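Local coordinates for protein catechol 1,2-dioxygenase (Burkholderia vietnamiensis, PDB 5TD3) that probably catalyses the intradiol ring cleavage of catechol by molecular oxygen to cis,cis-muconate, and carries bound phospholipid, at residues 25-30 against 44-49; 127-132 against 192-197. All coordinates share one frame; numbering follows the deposited sequence. Where two conformers were deposited one is given.

Contact 1: residues 25-30 against 44-49; sequences AASSAN and IVLRLL. With PTY (phosphatidylethanolamine), chain J.
S27 sets its side chain down on the backbone of helix 39-59: S27 CB is 3.7 Å from L46 CB, and in the serine conformer described OG of S27 lies 3.3 Å from CA of L46. V45 and L49, one helical turn apart, and L46 beside them surround the serine. CD2 of L49 reaches over to touch the CB of A26 at 3.8 Å, and CG1 of V45 comes to 3.7 Å from OG of S27 in that same conformer. L46, with CG anti to the backbone N (chi1 177°), brings CD1 alongside the serine at the solvent-exposed margin. OG of S27, put beside the backbone N by this conformer's chi1 of -46°, is hydrogen-bonded to the carbonyl O of L23 in its own helix while its flank rests on L46. This is the C-terminal end of helix 17-26 butting against the side of helix 39-59 in the helical N-terminal region of an intradiol dioxygenase, with S27 the first residue to leave helical geometry. A phosphatidylethanolamine lies along another side of helix 39-59: CD1 of I44 approaches its C33 at 3.9 Å, CB of L48 its C19 at 3.7 Å, and CG2 of V45 its C16 at 4.0 Å. The second subunit closes in as well, its L89 packing on A26 and its R228 bonding to the A26 carbonyl.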
ATOM      1  N   ALA A  25      12.616  17.621   1.541  1.00 26.29           N
ATOM      2  CA  ALA A  25      11.707  18.083   2.585  1.00 32.55           C
ATOM      3  C   ALA A  25      10.769  16.967   3.022  1.00 28.16           C
ATOM      4  O   ALA A  25      10.570  16.744   4.222  1.00 25.43           O
ATOM      5  CB  ALA A  25      10.908  19.286   2.090  1.00 30.59           C
ATOM      6  N   ALA A  26      10.217  16.226   2.059  1.00 25.89           N
ATOM      7  CA  ALA A  26       9.230  15.203   2.382  1.00 25.92           C
ATOM      8  C   ALA A  26       9.826  14.069   3.204  1.00 23.07           C
ATOM      9  O   ALA A  26       9.095  13.416   3.960  1.00 27.07           O
ATOM     10  CB  ALA A  26       8.620  14.640   1.103  1.00 22.19           C
ATOM     11  N   SER A  27      11.138  13.833   3.087  1.00 21.29           N
ATOM     12  CA  SER A  27      11.794  12.681   3.700  0.57 24.20           C
ATOM     13  C   SER A  27      12.620  13.033   4.928  1.00 29.07           C
ATOM     14  O   SER A  27      13.360  12.175   5.432  1.00 27.83           O
ATOM     15  CB  SER A  27      12.694  11.977   2.683  0.57 22.33           C
ATOM     16  OG  SER A  27      12.024  11.800   1.455  0.57 24.90           O
ATOM     17  N   SER A  28      12.530  14.262   5.427  1.00 28.06           N
ATOM     18  CA  SER A  28      13.355  14.661   6.556  1.00 31.77           C
ATOM     19  C   SER A  28      12.497  15.380   7.585  1.00 29.57           C
ATOM     20  O   SER A  28      11.338  15.718   7.327  1.00 29.25           O
ATOM     21  CB  SER A  28      14.525  15.545   6.097  1.00 33.88           C
ATOM     22  OG  SER A  28      14.046  16.740   5.510  1.00 32.00           O
ATOM     23  N   ALA A  29      13.071  15.607   8.767  1.00 32.53           N
ATOM     24  CA  ALA A  29      12.318  16.200   9.862  1.00 34.58           C
ATOM     25  C   ALA A  29      12.077  17.693   9.624  1.00 36.36           C
ATOM     26  O   ALA A  29      12.807  18.358   8.884  1.00 39.96           O
ATOM     27  CB  ALA A  29      13.055  15.994  11.187  1.00 37.87           C
ATOM     28  N   ASN A  30      11.053  18.227  10.282  1.00 37.69           N
ATOM     29  CA  ASN A  30      10.788  19.668  10.198  1.00 40.19           C
ATOM     30  C   ASN A  30      11.922  20.452  10.845  1.00 58.55           C
ATOM     31  O   ASN A  30      12.393  20.092  11.922  1.00 58.84           O
ATOM     32  CB  ASN A  30       9.465  20.040  10.876  1.00 52.49           C
ATOM     33  CG  ASN A  30       8.261  19.333  10.261  1.00 38.08           C
ATOM     34  OD1 ASN A  30       7.442  18.761  10.976  1.00 49.39           O
ATOM     35  ND2 ASN A  30       8.156  19.363   8.941  1.00 43.77           N
ATOM     36  N   ILE A  44      15.298   5.412   3.885  1.00 20.03           N
ATOM     37  CA  ILE A  44      14.566   4.537   2.975  1.00 16.99           C
ATOM     38  C   ILE A  44      13.484   5.314   2.243  1.00 21.70           C
ATOM     39  O   ILE A  44      13.293   5.138   1.036  1.00 18.69           O
ATOM     40  CB  ILE A  44      13.996   3.338   3.755  1.00 16.64           C
ATOM     41  CG1 ILE A  44      15.159   2.429   4.180  1.00 16.98           C
ATOM     42  CG2 ILE A  44      12.979   2.563   2.931  1.00 18.93           C
ATOM     43  CD1 ILE A  44      14.743   1.330   5.118  1.00 24.61           C
ATOM     44  N   VAL A  45      12.791   6.216   2.945  1.00 18.01           N
ATOM     45  CA  VAL A  45      11.747   6.998   2.287  1.00 21.19           C
ATOM     46  C   VAL A  45      12.344   7.888   1.207  1.00 19.03           C
ATOM     47  O   VAL A  45      11.807   7.975   0.097  1.00 17.62           O
ATOM     48  CB  VAL A  45      10.945   7.809   3.319  1.00 21.76           C
ATOM     49  CG1 VAL A  45      10.094   8.876   2.618  1.00 19.73           C
ATOM     50  CG2 VAL A  45      10.055   6.856   4.118  1.00 19.56           C
ATOM     51  N   LEU A  46      13.468   8.553   1.505  1.00 22.76           N
ATOM     52  CA  LEU A  46      14.110   9.397   0.497  1.00 23.94           C
ATOM     53  C   LEU A  46      14.400   8.607  -0.770  1.00 23.96           C
ATOM     54  O   LEU A  46      14.150   9.083  -1.881  1.00 22.10           O
ATOM     55  CB  LEU A  46      15.405  10.004   1.047  1.00 23.10           C
ATOM     56  CG  LEU A  46      16.209  10.864   0.070  1.00 23.88           C
ATOM     57  CD1 LEU A  46      15.356  11.987  -0.465  1.00 25.65           C
ATOM     58  CD2 LEU A  46      17.476  11.411   0.730  1.00 24.72           C
ATOM     59  N   ARG A  47      14.913   7.392  -0.616  1.00 21.65           N
ATOM     60  CA  ARG A  47      15.265   6.585  -1.775  1.00 22.40           C
ATOM     61  C   ARG A  47      14.024   6.113  -2.528  1.00 19.92           C
ATOM     62  O   ARG A  47      13.945   6.252  -3.753  1.00 19.31           O
ATOM     63  CB  ARG A  47      16.117   5.399  -1.326  1.00 19.14           C
ATOM     64  CG  ARG A  47      16.386   4.360  -2.416  1.00 19.31           C
ATOM     65  CD  ARG A  47      17.052   4.961  -3.660  1.00 20.65           C
ATOM     66  NE  ARG A  47      17.266   3.899  -4.634  1.00 19.36           N
ATOM     67  CZ  ARG A  47      18.414   3.235  -4.769  1.00 25.67           C
ATOM     68  NH1 ARG A  47      19.460   3.537  -3.999  1.00 24.83           N
ATOM     69  NH2 ARG A  47      18.510   2.253  -5.661  1.00 22.63           N
ATOM     70  N   LEU A  48      13.029   5.565  -1.818  1.00 17.36           N
ATOM     71  CA  LEU A  48      11.873   5.006  -2.515  1.00 17.75           C
ATOM     72  C   LEU A  48      11.027   6.100  -3.150  1.00 18.62           C
ATOM     73  O   LEU A  48      10.532   5.935  -4.272  1.00 17.09           O
ATOM     74  CB  LEU A  48      11.025   4.152  -1.567  1.00 17.95           C
ATOM     75  CG  LEU A  48      11.738   2.914  -1.010  1.00 20.80           C
ATOM     76  CD1 LEU A  48      10.813   2.117  -0.104  1.00 22.61           C
ATOM     77  CD2 LEU A  48      12.226   2.059  -2.149  1.00 22.34           C
ATOM     78  N   LEU A  49      10.872   7.230  -2.458  1.00 18.01           N
ATOM     79  CA  LEU A  49      10.110   8.350  -3.008  1.00 19.05           C
ATOM     80  C   LEU A  49      10.818   8.956  -4.209  1.00 20.52           C
ATOM     81  O   LEU A  49      10.186   9.231  -5.234  1.00 20.79           O
ATOM     82  CB  LEU A  49       9.896   9.407  -1.928  1.00 19.83           C
ATOM     83  CG  LEU A  49       8.949  10.554  -2.255  1.00 20.32           C
ATOM     84  CD1 LEU A  49       7.501  10.072  -2.413  1.00 18.26           C
ATOM     85  CD2 LEU A  49       9.065  11.590  -1.143  1.00 20.42           C
TER
HETATM   86  C1  PTY J 401       9.767   0.079  11.621  1.00 45.94           C
HETATM   87  C2  PTY J 401       3.726   0.058  14.972  1.00 73.11           C
HETATM   88  C3  PTY J 401       4.868   0.763  14.197  1.00 83.76           C
HETATM   89  O4  PTY J 401      10.647   0.892  10.814  1.00 44.19           O
HETATM   90  C5  PTY J 401       7.327  -0.238  12.063  1.00 69.18           C
HETATM   91  C6  PTY J 401       8.377   0.624  11.416  1.00 56.49           C
HETATM   92  O7  PTY J 401       8.136   0.594   9.973  1.00 54.70           O
HETATM   93  C8  PTY J 401       7.252   1.456   9.448  1.00 54.48           C
HETATM   94  O10 PTY J 401       6.656   2.278  10.091  1.00 63.29           O
HETATM   95  C11 PTY J 401       7.105   1.236   7.969  1.00 47.54           C
HETATM   96  C12 PTY J 401       7.085   2.502   7.125  1.00 38.04           C
HETATM   97  C13 PTY J 401       7.091   2.210   5.627  1.00 34.78           C
HETATM   98  C14 PTY J 401       7.078   3.455   4.768  1.00 37.27           C
HETATM   99  C15 PTY J 401       7.274   3.241   3.275  1.00 40.78           C
HETATM  100  C16 PTY J 401       7.223   4.552   2.503  1.00 45.22           C
HETATM  101  C17 PTY J 401       7.518   4.477   1.017  1.00 40.24           C
HETATM  102  C18 PTY J 401       7.526   5.846   0.351  1.00 34.90           C
HETATM  103  C19 PTY J 401       7.736   5.879  -1.159  1.00 34.99           C
HETATM  104  C20 PTY J 401       6.534   5.511  -2.017  1.00 44.71           C
HETATM  105  C21 PTY J 401       6.319   4.014  -2.171  1.00 58.72           C
HETATM  106  C22 PTY J 401       5.333   3.597  -3.260  1.00 63.71           C
HETATM  107  C23 PTY J 401       5.250   2.091  -3.487  1.00 59.94           C
HETATM  108  C24 PTY J 401       6.608   1.423  -3.651  1.00 54.56           C
HETATM  109  C25 PTY J 401       7.461   2.008  -4.767  1.00 52.73           C
HETATM  110  C26 PTY J 401       8.948   1.734  -4.609  1.00 48.41           C
HETATM  111  C27 PTY J 401       9.812   2.556  -5.541  1.00 45.57           C
HETATM  112  C28 PTY J 401       9.516   2.264  -6.993  1.00 51.67           C
HETATM  113  C29 PTY J 401      10.014   3.346  -7.911  1.00 54.79           C
HETATM  114  C30 PTY J 401      11.490   0.266   9.993  1.00 44.61           C
HETATM  115  C31 PTY J 401      12.184   1.239   9.086  1.00 43.19           C
HETATM  116  O30 PTY J 401      11.654  -0.924   9.986  1.00 43.04           O
HETATM  117  C32 PTY J 401      11.412   1.501   7.799  1.00 34.58           C
HETATM  118  C33 PTY J 401      11.411   0.304   6.869  1.00 29.01           C
HETATM  119  C34 PTY J 401      10.539   0.473   5.640  1.00 31.94           C
HETATM  120  C35 PTY J 401      10.782  -0.594   4.592  1.00 28.70           C
HETATM  121  C36 PTY J 401       9.867  -0.512   3.391  1.00 35.13           C
HETATM  122  C37 PTY J 401      10.326  -1.382   2.242  1.00 38.80           C
HETATM  123  C38 PTY J 401       9.267  -1.592   1.194  1.00 40.61           C
HETATM  124  C39 PTY J 401       8.251  -2.647   1.574  1.00 43.04           C
HETATM  125  C40 PTY J 401       6.846  -2.384   1.074  1.00 48.37           C
HETATM  126  C41 PTY J 401       6.746  -1.959  -0.377  1.00 51.44           C
HETATM  127  C42 PTY J 401       6.579  -0.459  -0.566  1.00 59.52           C
HETATM  128  C43 PTY J 401       5.769   0.189   0.542  1.00 62.39           C
HETATM  129  C44 PTY J 401       5.357   1.603   0.233  1.00 60.61           C
HETATM  130  P1  PTY J 401       7.211  -0.581  14.805  1.00 99.97           P
HETATM  131  O11 PTY J 401       6.102   0.590  14.942  1.00 93.78           O
HETATM  132  O12 PTY J 401       6.527  -1.911  15.135  1.00104.05           O
HETATM  133  O13 PTY J 401       8.300  -0.379  15.793  1.00100.59           O
HETATM  134  O14 PTY J 401       7.823  -0.728  13.328  1.00 85.79           O
HETATM  135  N1  PTY J 401       3.725  -1.340  14.537  1.00 68.20           N

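Contact 2: residues 127-132 against 192-197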
ATOM      1  N   VAL A 127       2.543 -29.468  20.180  1.00 27.37           N
ATOM      2  CA  VAL A 127       3.881 -30.048  20.100  1.00 27.42           C
ATOM      3  C   VAL A 127       3.837 -31.446  20.705  1.00 31.67           C
ATOM      4  O   VAL A 127       3.306 -31.628  21.806  1.00 33.90           O
ATOM      5  CB  VAL A 127       4.907 -29.175  20.839  1.00 28.45           C
ATOM      6  CG1 VAL A 127       6.297 -29.793  20.753  1.00 39.33           C
ATOM      7  CG2 VAL A 127       4.911 -27.771  20.282  1.00 31.09           C
ATOM      8  N   ARG A 128       4.355 -32.435  19.979  1.00 27.96           N
ATOM      9  CA  ARG A 128       4.488 -33.808  20.464  1.00 29.37           C
ATOM     10  C   ARG A 128       5.931 -34.275  20.313  1.00 29.75           C
ATOM     11  O   ARG A 128       6.710 -33.696  19.555  1.00 28.88           O
ATOM     12  CB  ARG A 128       3.545 -34.787  19.743  1.00 39.03           C
ATOM     13  CG  ARG A 128       2.075 -34.389  19.736  1.00 33.29           C
ATOM     14  CD  ARG A 128       1.238 -35.371  18.921  1.00 36.69           C
ATOM     15  NE  ARG A 128      -0.196 -35.254  19.167  1.00 29.86           N
ATOM     16  CZ  ARG A 128      -0.998 -34.356  18.597  1.00 35.54           C
ATOM     17  NH1 ARG A 128      -0.519 -33.476  17.723  1.00 36.49           N
ATOM     18  NH2 ARG A 128      -2.297 -34.341  18.893  1.00 35.51           N
ATOM     19  N   ASP A 129       6.305 -35.315  21.065  1.00 31.14           N
ATOM     20  CA  ASP A 129       7.602 -35.953  20.854  1.00 31.70           C
ATOM     21  C   ASP A 129       7.550 -36.949  19.699  1.00 39.51           C
ATOM     22  O   ASP A 129       6.708 -37.854  19.685  1.00 32.72           O
ATOM     23  CB  ASP A 129       8.077 -36.692  22.112  1.00 33.90           C
ATOM     24  CG  ASP A 129       8.571 -35.766  23.198  1.00 43.72           C
ATOM     25  OD1 ASP A 129       8.868 -34.594  22.919  1.00 41.63           O
ATOM     26  OD2 ASP A 129       8.698 -36.238  24.346  1.00 53.65           O
ATOM     27  N   GLY A 130       8.466 -36.797  18.748  1.00 32.38           N
ATOM     28  CA  GLY A 130       8.668 -37.830  17.722  1.00 38.06           C
ATOM     29  C   GLY A 130       7.674 -37.993  16.584  1.00 36.20           C
ATOM     30  O   GLY A 130       8.074 -38.066  15.418  1.00 30.99           O
ATOM     31  N   VAL A 131       6.383 -38.062  16.894  1.00 31.44           N
ATOM     32  CA  VAL A 131       5.354 -38.323  15.896  1.00 33.11           C
ATOM     33  C   VAL A 131       4.126 -37.485  16.225  1.00 35.06           C
ATOM     34  O   VAL A 131       3.782 -37.300  17.399  1.00 36.50           O
ATOM     35  CB  VAL A 131       5.017 -39.827  15.834  1.00 43.75           C
ATOM     36  CG1 VAL A 131       4.696 -40.364  17.218  1.00 48.75           C
ATOM     37  CG2 VAL A 131       3.874 -40.092  14.871  1.00 40.40           C
ATOM     38  N   ALA A 132       3.473 -36.955  15.194  1.00 31.72           N
ATOM     39  CA  ALA A 132       2.251 -36.188  15.408  1.00 33.07           C
ATOM     40  C   ALA A 132       1.233 -36.452  14.311  1.00 37.24           C
ATOM     41  O   ALA A 132       1.564 -36.433  13.122  1.00 33.28           O
ATOM     42  CB  ALA A 132       2.538 -34.688  15.483  1.00 30.71           C
ATOM     43  N   ALA A 192       3.612 -29.657  15.572  1.00 25.17           N
ATOM     44  CA  ALA A 192       5.058 -29.639  15.745  1.00 29.99           C
ATOM     45  C   ALA A 192       5.503 -30.931  16.410  1.00 26.90           C
ATOM     46  O   ALA A 192       4.810 -31.459  17.286  1.00 29.10           O
ATOM     47  CB  ALA A 192       5.523 -28.434  16.578  1.00 30.35           C
ATOM     48  N   VAL A 193       6.630 -31.459  15.938  1.00 33.28           N
ATOM     49  CA  VAL A 193       7.278 -32.639  16.499  1.00 32.29           C
ATOM     50  C   VAL A 193       8.649 -32.252  17.046  1.00 29.15           C
ATOM     51  O   VAL A 193       9.407 -31.529  16.383  1.00 29.94           O
ATOM     52  CB  VAL A 193       7.414 -33.754  15.448  1.00 31.67           C
ATOM     53  CG1 VAL A 193       8.381 -34.820  15.927  1.00 35.06           C
ATOM     54  CG2 VAL A 193       6.057 -34.366  15.152  1.00 30.50           C
ATOM     55  N   ARG A 194       8.961 -32.727  18.254  1.00 30.54           N
ATOM     56  CA  ARG A 194      10.289 -32.594  18.843  0.52 40.93           C
ATOM     57  C   ARG A 194      11.061 -33.885  18.592  1.00 35.94           C
ATOM     58  O   ARG A 194      10.611 -34.964  18.985  1.00 37.64           O
ATOM     59  CB  ARG A 194      10.201 -32.311  20.344  0.52 44.55           C
ATOM     60  CG  ARG A 194      10.852 -31.007  20.782  0.52 48.36           C
ATOM     61  CD  ARG A 194      11.028 -30.962  22.296  0.52 48.68           C
ATOM     62  NE  ARG A 194       9.792 -31.278  23.005  0.52 52.11           N
ATOM     63  CZ  ARG A 194       9.038 -30.389  23.645  0.52 50.55           C
ATOM     64  NH1 ARG A 194       9.386 -29.111  23.674  0.52 49.08           N
ATOM     65  NH2 ARG A 194       7.934 -30.783  24.262  0.52 50.64           N
ATOM     66  N   THR A 195      12.214 -33.775  17.940  1.00 32.52           N
ATOM     67  CA  THR A 195      12.975 -34.970  17.617  1.00 33.56           C
ATOM     68  C   THR A 195      13.579 -35.575  18.876  1.00 37.38           C
ATOM     69  O   THR A 195      13.953 -34.871  19.820  1.00 37.41           O
ATOM     70  CB  THR A 195      14.082 -34.658  16.610  1.00 38.53           C
ATOM     71  OG1 THR A 195      15.022 -33.749  17.202  1.00 34.93           O
ATOM     72  CG2 THR A 195      13.494 -34.051  15.347  1.00 38.46           C
ATOM     73  N   GLY A 196      13.669 -36.894  18.884  1.00 36.31           N
ATOM     74  CA  GLY A 196      14.370 -37.610  19.929  1.00 38.08           C
ATOM     75  C   GLY A 196      15.846 -37.730  19.621  1.00 43.60           C
ATOM     76  O   GLY A 196      16.399 -37.009  18.785  1.00 39.34           O
ATOM     77  N   ALA A 197      16.490 -38.682  20.298  1.00 41.36           N
ATOM     78  CA  ALA A 197      17.935 -38.822  20.166  1.00 41.90           C
ATOM     79  C   ALA A 197      18.343 -39.200  18.749  1.00 41.89           C
ATOM     80  O   ALA A 197      19.450 -38.857  18.309  1.00 42.47           O
ATOM     81  CB  ALA A 197      18.452 -39.856  21.168  1.00 49.76           C
TER
HETATM   82  O   HOH W   1       1.990 -32.159  17.188  1.00 25.46           O
HETATM   83  O   HOH W   2       7.095 -32.588  22.913  1.00 50.08           O
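V127 lies beside A192 at the start of a short parallel pairing, its CG2 3.8 Å from the CB of A192. Its other methyl, CG1, is anti to the backbone N (chi1 180°) and, in the R194 conformer described, sits over the centre of the R194 guanidinium, 4.0 Å above the plane. R128 makes both its backbone bonds to strand 190-194, one to each neighbour of V193: its N donates to the A192 carbonyl, and its O receives the N of R194 at 2.8 Å. Its side chain runs back the other way, where NH1 reaches the A192 carbonyl O through a water, giving that oxygen a second donor. D129 meets this R194 conformer with OD1 at the guanidinium edge, in its plane; the bond from NE to OD1 is straight but long and weak at 3.4 Å, in a salt bridge whose flat groups are turned 69° apart. A second water donates to OD1 of D129. At G130, phi of 75° swings the chain away, yet its N still bonds to the R194 carbonyl O at 2.8 Å. The turn also brings G130 O to 3.3 Å from CG1 of V193. Beyond it A132 presses its CB against CG2 of V193 at 3.5 Å, on the face opposite A192 and R194, where F203 of strand 200-206 touches both residues. Strand 127-129 is an outermost strand, within this chain, of the sheet containing 190-194, and after G130 the chain passes to the other sheet, pairing with 200-206, at the edge of the beta sandwich of intradiol dioxygenases.

How the contacts relate
From the N terminus, helix 17-26 ends and the chain runs through a loop, partly unmodelled, into helix 39-59; contact 1 closes this short excursion of 13 residues within the helical N-terminal region. Further helices follow before the chain reaches 127-132 in the beta domain. Contact 2 closes a much longer loop of 59 residues, containing strands but no helix, when 192-197 returns beside that segment. The two loops come one after the other, neither enclosing nor crossing. Their centres lie 49 Å apart on opposite sides of the chain's centre: contact 1 joins two helices next to bound lipid, contact 2 fastens an edge of the beta sandwich.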